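Probable starch synthase 4, chloroplastic/amyloplastic (Arabidopsis thaliana, PDB 6GNE) is probably a starch synthase, a two-domain plastid protein of the GT-B glycosyltransferase fold, modelled here with bound ADP. Local coordinates at residues A[72-76]-A[122-127]; A[264-270]-A[404-409]. One frame throughout, in Å; residues are numbered along the deposited sequence.

Contact 1. Residues A[72-76]-A[122-127]; sequences ESYFD and SYFSRA
Ser73, near the end of strand 64-75, turns its side chain onto helix 117-134, where OG lies 3.4 Å from Ala127 CB; its CB also faces the phenol end of Tyr123, whose OH is hydrogen-bonded to Asn82 of the adjoining strand 78-89. Tyr74 meets Arg126 instead. Its CB sits over one face of the guanidinium, toward the rim, and its CD1 comes 3.3 Å from Arg126 NH1, with ring and guanidinium planes 28° apart. A bend at chi2 swings the arginine chain toward the strand, and the group is fixed in rotation by bonds from NE to Tyr160 OH and from NH1 to the carbonyl of Cys191. Phe75 carries the apolar part: Tyr123 presents the edge holding CD2 to one face of the Phe75 ring, a T-shaped pair with centroids 5.2 Å apart and planes at 70°. Tyr123 CB adds a CH-pi contact, 4.0 Å from the centroid of the Phe75 ring. At the rim of that ring, in its plane, Ser122 OG lies 3.7 Å from Phe75 CE1, while hydrogen-bonded to Phe118 O and Arg119 O, earlier in its helix. No hydrogen bond joins 72-76 to 122-127; the axes of 72-75 and 122-127 run at 138°, 7.9 Å apart: a helix packed mainly through side chains on a beta-strand of the N-terminal, starch synthase catalytic domain of a GT-B fold.

Contact 2. Residues A[264-270]-A[404-409]; sequences IDTDSWN and MIAMRY
The irregular segment 264-270 wraps along the last turn of helix 402-408, with the CA atoms of Trp269 and Ile405 6.7 Å apart and those of Asn270 and Arg408 7.0 Å apart. Arg408 draws the two together by gripping two backbone carbonyls: NE donates to Trp269 O at 2.9 Å (158° at the hydrogen), and NH2 donates to Thr266 O at 2.8 Å, arriving in the carbonyl plane on a lone pair. Asn270 lays its amide over one face of the same guanidinium, planes 30° apart, while its OD1 accepts from Ala272 N. The turn offering these carbonyls is shaped by Asp265, whose OD1 takes the backbone N-H of Asp267 in an Asx turn and that of Ser268 as well. On the apolar side Ile405, which lines the ADP pocket, reaches across the indole of Trp269: CD1 stands over the six-membered ring, 3.9 Å from its centroid, and CG2 nears Trp269 CE3. With CG1 beside the backbone N of Ile405 and the chain extended on to CD1, that methyl comes over the indole. Ile264 continues the patch, its CG2 3.9 Å from Met404 CB. The side chains of Tyr409 and Trp269 cross at about a right angle, Tyr409 CE1 at the indole edge, and Tyr409 OH is hydrogen-bonded to Asp274 OD2. The loop follows strand 257-259; His381 of helix 377-386 stacks on Trp269, Tyr384 of that helix touches Ile405 and Tyr409, and Ile264 shares a backbone hydrogen bond with Phe481.

In the fold
The two contacts stand on opposite sides of the chain's centre, 37 Å apart between centres and about 20 Å between nearest atoms, without touching. Contact 1 closes in sequence before contact 2 opens, so they are arranged in series. The first is a buried strand-helix packing inside the N-terminal domain, away from ADP; the side chain of Ser122 is still about 13 Å from a bound glucose. The second joins the loop after strand 257-259 to a helix of the C-terminal glycosyltransferase domain, at the nucleotide: the side chain of Ile405 lies about 4 Å from ADP, and that of Met404 about 7 Å from the bound AC1 unit.

Contact 1. Residues A[72-76]-A[122-127]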
# COMPACT_ATOMS: atom_id res chain seq x y z
N GLU A 72 -9.46 23.05 -18.52
CA GLU A 72 -10.87 23.06 -18.18
C GLU A 72 -11.39 21.63 -18.12
O GLU A 72 -11.10 20.84 -19.02
CB GLU A 72 -11.67 23.89 -19.19
CG GLU A 72 -11.22 25.33 -19.27
CD GLU A 72 -12.36 26.30 -19.48
OE1 GLU A 72 -12.55 27.18 -18.61
OE2 GLU A 72 -13.06 26.18 -20.51
N SER A 73 -12.15 21.32 -17.08
CA SER A 73 -12.63 19.96 -16.79
C SER A 73 -14.11 19.98 -16.47
O SER A 73 -14.60 20.95 -15.89
CB SER A 73 -11.85 19.42 -15.60
OG SER A 73 -12.27 18.14 -15.22
N TYR A 74 -14.81 18.91 -16.81
CA TYR A 74 -16.25 18.83 -16.58
C TYR A 74 -16.63 18.36 -15.18
O TYR A 74 -16.03 17.46 -14.66
CB TYR A 74 -16.87 17.87 -17.61
CG TYR A 74 -18.36 17.60 -17.50
CD1 TYR A 74 -18.86 16.61 -16.63
CD2 TYR A 74 -19.28 18.32 -18.29
CE1 TYR A 74 -20.24 16.36 -16.54
CE2 TYR A 74 -20.65 18.08 -18.20
CZ TYR A 74 -21.12 17.09 -17.34
OH TYR A 74 -22.46 16.85 -17.24
N PHE A 75 -17.65 18.98 -14.60
CA PHE A 75 -18.31 18.46 -13.38
C PHE A 75 -19.70 19.09 -13.20
O PHE A 75 -19.81 20.30 -13.29
CB PHE A 75 -17.46 18.74 -12.15
CG PHE A 75 -17.57 17.69 -11.09
CD1 PHE A 75 -17.13 16.38 -11.33
CD2 PHE A 75 -18.08 18.01 -9.84
CE1 PHE A 75 -17.22 15.42 -10.34
CE2 PHE A 75 -18.16 17.04 -8.84
CZ PHE A 75 -17.73 15.75 -9.09
N ASP A 76 -20.74 18.27 -12.95
CA ASP A 76 -22.13 18.77 -12.73
C ASP A 76 -22.61 19.69 -13.86
O ASP A 76 -23.19 20.74 -13.59
CB ASP A 76 -22.27 19.50 -11.36
CG ASP A 76 -22.08 18.55 -10.15
OD1 ASP A 76 -22.61 17.42 -10.15
OD2 ASP A 76 -21.42 18.94 -9.16
N SER A 122 -13.94 11.32 -8.08
CA SER A 122 -14.54 11.27 -9.42
C SER A 122 -14.20 12.54 -10.22
O SER A 122 -13.95 12.46 -11.43
CB SER A 122 -16.06 11.03 -9.36
OG SER A 122 -16.73 12.08 -8.71
N TYR A 123 -14.18 13.71 -9.58
CA TYR A 123 -13.70 14.93 -10.26
C TYR A 123 -12.27 14.75 -10.76
O TYR A 123 -11.98 14.99 -11.94
CB TYR A 123 -13.74 16.16 -9.34
CG TYR A 123 -13.25 17.44 -10.01
CD1 TYR A 123 -11.87 17.74 -10.09
CD2 TYR A 123 -14.16 18.35 -10.57
CE1 TYR A 123 -11.44 18.91 -10.71
CE2 TYR A 123 -13.72 19.52 -11.18
CZ TYR A 123 -12.37 19.80 -11.26
OH TYR A 123 -11.95 20.97 -11.85
N PHE A 124 -11.40 14.35 -9.84
CA PHE A 124 -10.00 14.13 -10.14
C PHE A 124 -9.81 13.18 -11.32
O PHE A 124 -8.99 13.45 -12.21
CB PHE A 124 -9.27 13.58 -8.91
CG PHE A 124 -7.88 13.08 -9.21
CD1 PHE A 124 -6.91 13.96 -9.70
CD2 PHE A 124 -7.55 11.74 -9.04
CE1 PHE A 124 -5.64 13.52 -10.01
CE2 PHE A 124 -6.25 11.30 -9.33
CZ PHE A 124 -5.30 12.19 -9.82
N SER A 125 -10.56 12.08 -11.31
CA SER A 125 -10.49 11.07 -12.37
C SER A 125 -10.84 11.68 -13.71
O SER A 125 -10.17 11.41 -14.69
CB SER A 125 -11.44 9.90 -12.09
OG SER A 125 -11.05 9.17 -10.94
N ARG A 126 -11.88 12.51 -13.74
CA ARG A 126 -12.28 13.19 -14.97
C ARG A 126 -11.20 14.16 -15.43
O ARG A 126 -10.72 14.06 -16.56
CB ARG A 126 -13.60 13.95 -14.79
CG ARG A 126 -14.11 14.65 -16.04
CD ARG A 126 -14.46 13.63 -17.11
NE ARG A 126 -14.68 14.22 -18.44
CZ ARG A 126 -15.85 14.53 -18.97
NH1 ARG A 126 -16.99 14.42 -18.30
NH2 ARG A 126 -15.87 15.02 -20.20
N ALA A 127 -10.79 15.06 -14.53
CA ALA A 127 -9.75 16.02 -14.82
C ALA A 127 -8.46 15.37 -15.28
O ALA A 127 -7.77 15.93 -16.13
CB ALA A 127 -9.50 16.92 -13.62

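Contact 2. Residues A[264-270]-A[404-409]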
# COMPACT_ATOMS: atom_id res chain seq x y z
N ILE A 264 8.85 -4.19 -3.02
CA ILE A 264 9.16 -2.91 -2.36
C ILE A 264 10.33 -2.28 -3.09
O ILE A 264 11.15 -2.97 -3.75
CB ILE A 264 9.50 -3.07 -0.85
CG1 ILE A 264 10.74 -3.94 -0.63
CG2 ILE A 264 8.33 -3.67 -0.09
CD1 ILE A 264 11.22 -3.94 0.81
N ASP A 265 10.42 -0.96 -2.95
CA ASP A 265 11.49 -0.20 -3.54
C ASP A 265 12.76 -0.46 -2.74
O ASP A 265 13.00 0.20 -1.76
CB ASP A 265 11.13 1.28 -3.54
CG ASP A 265 12.13 2.12 -4.28
OD1 ASP A 265 13.32 1.76 -4.35
OD2 ASP A 265 11.73 3.19 -4.79
N THR A 266 13.56 -1.41 -3.19
CA THR A 266 14.78 -1.77 -2.49
C THR A 266 15.96 -0.76 -2.63
O THR A 266 17.02 -1.01 -2.09
CB THR A 266 15.27 -3.18 -2.85
OG1 THR A 266 15.37 -3.30 -4.26
CG2 THR A 266 14.32 -4.21 -2.32
N ASP A 267 15.77 0.36 -3.33
CA ASP A 267 16.71 1.48 -3.30
C ASP A 267 16.39 2.43 -2.15
O ASP A 267 17.28 2.78 -1.39
CB ASP A 267 16.74 2.23 -4.64
CG ASP A 267 17.35 1.40 -5.76
OD1 ASP A 267 18.30 0.64 -5.50
OD2 ASP A 267 16.88 1.49 -6.92
N SER A 268 15.12 2.84 -2.02
CA SER A 268 14.62 3.55 -0.82
C SER A 268 14.73 2.73 0.46
O SER A 268 15.21 3.23 1.48
CB SER A 268 13.16 3.96 -0.99
OG SER A 268 13.08 5.14 -1.76
N TRP A 269 14.27 1.49 0.43
CA TRP A 269 14.35 0.59 1.59
C TRP A 269 15.61 -0.26 1.49
O TRP A 269 15.59 -1.36 0.95
CB TRP A 269 13.08 -0.24 1.70
CG TRP A 269 11.87 0.62 1.93
CD1 TRP A 269 10.93 1.00 1.00
CD2 TRP A 269 11.49 1.23 3.15
NE1 TRP A 269 9.98 1.81 1.59
CE2 TRP A 269 10.31 1.98 2.90
CE3 TRP A 269 12.04 1.25 4.43
CZ2 TRP A 269 9.67 2.70 3.90
CZ3 TRP A 269 11.41 1.97 5.41
CH2 TRP A 269 10.24 2.68 5.16
N ASN A 270 16.72 0.29 1.98
CA ASN A 270 18.02 -0.38 1.91
C ASN A 270 18.85 0.02 3.12
O ASN A 270 19.28 1.17 3.20
CB ASN A 270 18.77 0.03 0.63
CG ASN A 270 20.10 -0.69 0.45
OD1 ASN A 270 20.59 -1.42 1.33
ND2 ASN A 270 20.70 -0.48 -0.69
N MET A 404 7.94 -7.28 4.33
CA MET A 404 9.02 -7.27 3.36
C MET A 404 10.11 -6.27 3.78
O MET A 404 11.31 -6.61 3.75
CB MET A 404 8.50 -6.93 1.97
CG MET A 404 7.44 -7.89 1.46
SD MET A 404 6.93 -7.58 -0.23
CE MET A 404 5.45 -8.56 -0.36
N ILE A 405 9.69 -5.09 4.24
CA ILE A 405 10.65 -4.09 4.70
C ILE A 405 11.36 -4.63 5.93
O ILE A 405 12.59 -4.54 6.00
CB ILE A 405 9.97 -2.73 5.05
CG1 ILE A 405 9.23 -2.12 3.84
CG2 ILE A 405 10.99 -1.71 5.57
CD1 ILE A 405 8.30 -0.99 4.19
N ALA A 406 10.62 -5.20 6.89
CA ALA A 406 11.26 -5.77 8.07
C ALA A 406 12.36 -6.77 7.69
O ALA A 406 13.49 -6.65 8.16
CB ALA A 406 10.24 -6.42 8.97
N MET A 407 12.05 -7.73 6.83
CA MET A 407 13.05 -8.72 6.43
C MET A 407 14.25 -8.10 5.68
O MET A 407 15.40 -8.52 5.84
CB MET A 407 12.40 -9.79 5.56
CG MET A 407 11.54 -10.73 6.37
SD MET A 407 10.96 -12.15 5.47
CE MET A 407 9.66 -11.42 4.48
N ARG A 408 13.98 -7.07 4.89
CA ARG A 408 15.02 -6.32 4.22
C ARG A 408 15.99 -5.70 5.23
O ARG A 408 17.18 -5.64 4.96
CB ARG A 408 14.38 -5.25 3.32
CG ARG A 408 15.30 -4.27 2.62
CD ARG A 408 16.17 -4.96 1.59
NE ARG A 408 16.77 -3.98 0.69
CZ ARG A 408 17.92 -4.11 0.03
NH1 ARG A 408 18.65 -5.20 0.16
NH2 ARG A 408 18.34 -3.14 -0.78
N TYR A 409 15.47 -5.27 6.38
CA TYR A 409 16.26 -4.69 7.48
C TYR A 409 16.63 -5.72 8.56
O TYR A 409 17.06 -5.36 9.66
CB TYR A 409 15.49 -3.49 8.09
CG TYR A 409 15.53 -2.25 7.23
CD1 TYR A 409 14.89 -2.20 6.01
CD2 TYR A 409 16.25 -1.12 7.62
CE1 TYR A 409 14.95 -1.06 5.21
CE2 TYR A 409 16.32 0.03 6.81
CZ TYR A 409 15.67 0.04 5.61
OH TYR A 409 15.70 1.13 4.80